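Local coordinates for protein serine protease inhibitor 4, isoform B (Drosophila melanogaster, PDB 4P0F) that probably inhibits serine and cysteine endopeptidases as a member of the serpin family, captured here in its cleaved form, at residues A[177-188]-A[198-208]. Numbering follows the deposited sequence.
Sequences HQFAKHLTRPDT and QVPMMSLKERF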
loop_
_atom_site.group_PDB
_atom_site.type_symbol
_atom_site.label_atom_id
_atom_site.label_comp_id
_atom_site.label_asym_id
_atom_site.label_seq_id
_atom_site.Cartn_x
_atom_site.Cartn_y
_atom_site.Cartn_z
ATOM N N HIS A 177 -16.978 5.396 16.174
ATOM C CA HIS A 177 -17.468 4.677 17.351
ATOM C C HIS A 177 -16.360 3.821 17.940
ATOM O O HIS A 177 -16.080 2.730 17.449
ATOM C CB HIS A 177 -18.667 3.804 16.989
ATOM C CG HIS A 177 -19.755 4.545 16.284
ATOM N ND1 HIS A 177 -20.430 5.600 16.860
ATOM C CD2 HIS A 177 -20.285 4.390 15.049
ATOM C CE1 HIS A 177 -21.329 6.060 16.011
ATOM N NE2 HIS A 177 -21.262 5.343 14.904
ATOM N N GLN A 178 -15.733 4.320 18.996
ATOM C CA GLN A 178 -14.639 3.601 19.628
ATOM C C GLN A 178 -15.140 2.422 20.447
ATOM O O GLN A 178 -16.285 2.407 20.919
ATOM C CB GLN A 178 -13.826 4.535 20.519
ATOM C CG GLN A 178 -13.124 5.664 19.783
ATOM C CD GLN A 178 -12.353 6.562 20.722
ATOM O OE1 GLN A 178 -11.569 6.087 21.542
ATOM N NE2 GLN A 178 -12.582 7.867 20.621
ATOM N N PHE A 179 -14.261 1.439 20.597
ATOM C CA PHE A 179 -14.479 0.309 21.475
ATOM C C PHE A 179 -14.117 0.735 22.879
ATOM O O PHE A 179 -13.248 1.587 23.072
ATOM C CB PHE A 179 -13.617 -0.893 21.076
ATOM C CG PHE A 179 -13.849 -1.393 19.668
ATOM C CD1 PHE A 179 -13.254 -0.769 18.579
ATOM C CD2 PHE A 179 -14.617 -2.518 19.444
ATOM C CE1 PHE A 179 -13.454 -1.244 17.303
ATOM C CE2 PHE A 179 -14.824 -2.991 18.156
ATOM C CZ PHE A 179 -14.239 -2.360 17.092
ATOM N N ALA A 180 -14.785 0.131 23.849
ATOM C CA ALA A 180 -14.452 0.322 25.248
ATOM C C ALA A 180 -13.360 -0.664 25.635
ATOM O O ALA A 180 -13.559 -1.868 25.551
ATOM C CB ALA A 180 -15.677 0.128 26.112
ATOM N N LYS A 181 -12.219 -0.154 26.093
ATOM C CA LYS A 181 -11.114 -1.020 26.483
ATOM C C LYS A 181 -11.498 -2.021 27.567
ATOM O O LYS A 181 -11.028 -3.152 27.565
ATOM C CB LYS A 181 -9.927 -0.181 26.960
ATOM C CG LYS A 181 -9.302 0.662 25.867
ATOM C CD LYS A 181 -8.040 1.369 26.364
ATOM C CE LYS A 181 -8.334 2.345 27.494
ATOM N NZ LYS A 181 -9.382 3.339 27.133
ATOM N N HIS A 182 -12.345 -1.621 28.509
ATOM C CA HIS A 182 -12.665 -2.512 29.612
ATOM C C HIS A 182 -13.548 -3.682 29.179
ATOM O O HIS A 182 -13.758 -4.600 29.954
ATOM C CB HIS A 182 -13.332 -1.739 30.750
ATOM C CG HIS A 182 -14.753 -1.364 30.479
ATOM N ND1 HIS A 182 -15.108 -0.202 29.826
ATOM C CD2 HIS A 182 -15.913 -1.989 30.789
ATOM C CE1 HIS A 182 -16.424 -0.133 29.739
ATOM N NE2 HIS A 182 -16.936 -1.206 30.311
ATOM N N LEU A 183 -14.028 -3.667 27.935
ATOM C CA LEU A 183 -14.881 -4.744 27.436
ATOM C C LEU A 183 -14.102 -5.744 26.592
ATOM O O LEU A 183 -14.634 -6.784 26.208
ATOM C CB LEU A 183 -16.047 -4.174 26.618
ATOM C CG LEU A 183 -17.091 -3.395 27.437
ATOM C CD1 LEU A 183 -18.206 -2.891 26.536
ATOM C CD2 LEU A 183 -17.672 -4.216 28.582
ATOM N N THR A 184 -12.845 -5.438 26.302
ATOM C CA THR A 184 -12.034 -6.340 25.506
ATOM C C THR A 184 -11.732 -7.584 26.336
ATOM O O THR A 184 -11.399 -7.489 27.515
ATOM C CB THR A 184 -10.755 -5.633 25.039
ATOM O OG1 THR A 184 -11.127 -4.538 24.199
ATOM C CG2 THR A 184 -9.822 -6.571 24.271
ATOM N N ARG A 185 -11.889 -8.754 25.722
ATOM C CA ARG A 185 -11.648 -10.015 26.416
ATOM C C ARG A 185 -10.858 -10.955 25.529
ATOM O O ARG A 185 -11.010 -10.923 24.309
ATOM C CB ARG A 185 -12.961 -10.696 26.808
ATOM C CG ARG A 185 -13.848 -9.920 27.763
ATOM C CD ARG A 185 -13.341 -9.992 29.183
ATOM N NE ARG A 185 -14.251 -9.320 30.114
ATOM C CZ ARG A 185 -14.266 -8.007 30.319
ATOM N NH1 ARG A 185 -13.413 -7.228 29.671
ATOM N NH2 ARG A 185 -15.125 -7.471 31.179
ATOM N N PRO A 186 -10.024 -11.808 26.134
ATOM C CA PRO A 186 -9.427 -12.885 25.342
ATOM C C PRO A 186 -10.506 -13.836 24.840
ATOM O O PRO A 186 -11.375 -14.247 25.607
ATOM C CB PRO A 186 -8.485 -13.577 26.331
ATOM C CG PRO A 186 -9.055 -13.268 27.674
ATOM C CD PRO A 186 -9.675 -11.910 27.565
ATOM N N ASP A 187 -10.467 -14.166 23.561
ATOM C CA ASP A 187 -11.406 -15.127 23.015
ATOM C C ASP A 187 -10.773 -15.842 21.850
ATOM O O ASP A 187 -9.695 -15.476 21.385
ATOM C CB ASP A 187 -12.711 -14.460 22.582
ATOM C CG ASP A 187 -13.931 -15.334 22.859
ATOM O OD1 ASP A 187 -13.794 -16.577 22.879
ATOM O OD2 ASP A 187 -15.029 -14.780 23.063
ATOM N N THR A 188 -11.466 -16.868 21.385
ATOM C CA THR A 188 -10.906 -17.811 20.440
ATOM C C THR A 188 -10.780 -17.224 19.045
ATOM O O THR A 188 -11.706 -16.597 18.536
ATOM C CB THR A 188 -11.773 -19.081 20.389
ATOM O OG1 THR A 188 -11.961 -19.568 21.722
ATOM C CG2 THR A 188 -11.114 -20.153 19.550
ATOM N N GLN A 198 -6.186 -18.020 21.861
ATOM C CA GLN A 198 -6.879 -16.932 22.538
ATOM C C GLN A 198 -6.180 -15.606 22.252
ATOM O O GLN A 198 -4.979 -15.473 22.480
ATOM C CB GLN A 198 -6.935 -17.179 24.048
ATOM C CG GLN A 198 -7.619 -18.476 24.432
ATOM C CD GLN A 198 -9.066 -18.516 23.996
ATOM O OE1 GLN A 198 -9.869 -17.674 24.401
ATOM N NE2 GLN A 198 -9.407 -19.493 23.160
ATOM N N VAL A 199 -6.939 -14.638 21.753
ATOM C CA VAL A 199 -6.426 -13.299 21.481
ATOM C C VAL A 199 -7.410 -12.235 21.968
ATOM O O VAL A 199 -8.601 -12.499 22.084
ATOM C CB VAL A 199 -6.156 -13.097 19.975
ATOM C CG1 VAL A 199 -5.158 -14.135 19.479
ATOM C CG2 VAL A 199 -7.447 -13.167 19.180
ATOM N N PRO A 200 -6.918 -11.018 22.233
ATOM C CA PRO A 200 -7.828 -9.948 22.656
ATOM C C PRO A 200 -8.854 -9.603 21.598
ATOM O O PRO A 200 -8.484 -9.268 20.467
ATOM C CB PRO A 200 -6.890 -8.767 22.910
ATOM C CG PRO A 200 -5.681 -9.059 22.082
ATOM C CD PRO A 200 -5.528 -10.544 22.120
ATOM N N MET A 201 -10.130 -9.718 21.966
ATOM C CA MET A 201 -11.250 -9.409 21.083
ATOM C C MET A 201 -12.013 -8.204 21.599
ATOM O O MET A 201 -12.518 -8.211 22.725
ATOM C CB MET A 201 -12.210 -10.596 20.967
ATOM C CG MET A 201 -11.631 -11.766 20.250
ATOM S SD MET A 201 -11.543 -11.436 18.480
ATOM C CE MET A 201 -11.066 -13.063 17.910
ATOM N N MET A 202 -12.096 -7.180 20.762
ATOM C CA MET A 202 -12.828 -5.968 21.074
ATOM C C MET A 202 -14.275 -6.165 20.684
ATOM O O MET A 202 -14.555 -6.749 19.640
ATOM C CB MET A 202 -12.218 -4.783 20.330
ATOM C CG MET A 202 -10.707 -4.758 20.427
ATOM S SD MET A 202 -9.930 -3.331 19.671
ATOM C CE MET A 202 -10.305 -3.572 17.933
ATOM N N SER A 203 -15.183 -5.663 21.514
ATOM C CA SER A 203 -16.621 -5.858 21.323
ATOM C C SER A 203 -17.357 -4.532 21.252
ATOM O O SER A 203 -17.160 -3.666 22.104
ATOM C CB SER A 203 -17.235 -6.678 22.478
ATOM O OG SER A 203 -16.767 -8.012 22.503
ATOM N N LEU A 204 -18.272 -4.411 20.299
ATOM C CA LEU A 204 -19.029 -3.182 20.149
ATOM C C LEU A 204 -20.343 -3.442 19.433
ATOM O O LEU A 204 -20.373 -4.166 18.442
ATOM C CB LEU A 204 -18.177 -2.166 19.387
ATOM C CG LEU A 204 -18.684 -0.760 19.101
ATOM C CD1 LEU A 204 -18.961 -0.003 20.381
ATOM C CD2 LEU A 204 -17.646 -0.041 18.255
ATOM N N LYS A 205 -21.428 -2.871 19.956
ATOM C CA LYS A 205 -22.714 -2.878 19.265
ATOM C C LYS A 205 -23.037 -1.474 18.773
ATOM O O LYS A 205 -23.137 -0.536 19.563
ATOM C CB LYS A 205 -23.830 -3.397 20.171
ATOM C CG LYS A 205 -23.608 -4.822 20.636
ATOM C CD LYS A 205 -24.771 -5.326 21.482
ATOM C CE LYS A 205 -24.507 -6.724 22.017
ATOM N NZ LYS A 205 -23.464 -6.728 23.079
ATOM N N GLU A 206 -23.193 -1.339 17.460
ATOM C CA GLU A 206 -23.445 -0.051 16.831
ATOM C C GLU A 206 -24.135 -0.281 15.492
ATOM O O GLU A 206 -24.157 -1.407 14.993
ATOM C CB GLU A 206 -22.138 0.724 16.603
ATOM C CG GLU A 206 -21.458 1.317 17.826
ATOM C CD GLU A 206 -22.123 2.579 18.333
ATOM O OE1 GLU A 206 -23.059 3.079 17.674
ATOM O OE2 GLU A 206 -21.694 3.084 19.393
ATOM N N ARG A 207 -24.710 0.775 14.925
ATOM C CA ARG A 207 -25.125 0.746 13.528
ATOM C C ARG A 207 -23.896 0.979 12.674
ATOM O O ARG A 207 -23.197 1.979 12.850
ATOM C CB ARG A 207 -26.183 1.807 13.227
ATOM C CG ARG A 207 -27.594 1.420 13.632
ATOM C CD ARG A 207 -28.586 2.516 13.286
ATOM N NE ARG A 207 -28.974 2.518 11.872
ATOM C CZ ARG A 207 -29.965 1.790 11.359
ATOM N NH1 ARG A 207 -30.676 0.974 12.128
ATOM N NH2 ARG A 207 -30.244 1.872 10.065
ATOM N N PHE A 208 -23.627 0.036 11.774
ATOM C CA PHE A 208 -22.543 0.142 10.819
ATOM C C PHE A 208 -23.083 -0.199 9.449
ATOM O O PHE A 208 -24.103 -0.874 9.336
ATOM C CB PHE A 208 -21.399 -0.819 11.134
ATOM C CG PHE A 208 -20.627 -0.488 12.378
ATOM C CD1 PHE A 208 -19.859 0.665 12.453
ATOM C CD2 PHE A 208 -20.626 -1.359 13.445
ATOM C CE1 PHE A 208 -19.126 0.952 13.587
ATOM C CE2 PHE A 208 -19.885 -1.084 14.580
ATOM C CZ PHE A 208 -19.140 0.074 14.649
HETATM O O HOH W 1 -19.815 5.976 19.683
HETATM O O HOH W 2 -18.853 3.407 20.366
HETATM O O HOH W 3 -13.742 -3.792 23.455
HETATM O O HOH W 4 -17.019 -1.322 23.243
HETATM O O HOH W 5 -14.863 -8.568 24.001
HETATM O O HOH W 6 -12.528 -18.564 24.799
#
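Arg185 and Asp187 pair with Met201 and Val199 as antiparallel hydrogen-bonded pairs of a beta hairpin; strand 197-213 also pairs antiparallel with strand 263-281, so the hairpin forms part of the serpin's sheet C. Each pair closes a two-bond ring, with Met201 N to Arg185 O at 2.8 Å and Val199 N to Asp187 O at 2.9 Å. Before Arg185 the direct pairing gives way to water: one molecule takes the N-H of Ala180 and donates to Ser203 O, and another links Leu183 O, Met201 O and Ser203 OG.

The Phe179 ring packs between the side chains of Leu204 and Met202. It is clamped on opposite faces, with Leu204 CD2 4.0 Å from the ring centroid and Met202 CE 4.1 Å from it; the sulfur of Met202 stands farther off over that second face, a Met-aromatic contact. With CG anti to the backbone N (chi1 -178°), Leu204 extends toward the ring, and its second torsion sets CD2 over the centre. Trp175 meets the same phenyl edge-to-face.

Farther along, the His177 imidazole lies flat on the Glu206 carboxylate, the planes 10° apart and OE1 above the ring centre. This is stacking without a direct hydrogen bond; ND1 instead meets a water in the ring plane. A second water ties Glu206 OE2 to Gln178 O. With an alanine in place of His177, the carboxylate would lose its flat cover and the first water its ND1 partner, so Glu206 would probably be freer to turn.

Near the turn of the hairpin, Gln198 bends back at chi2 (-62°) and brings its amide to Thr188: NE2 donates to Thr188 OG1 at 2.9 Å, with the hydroxyl oxygen close to the amide plane, while Gln198 OE1 accepts from a water that also donates to Asp187 OD1.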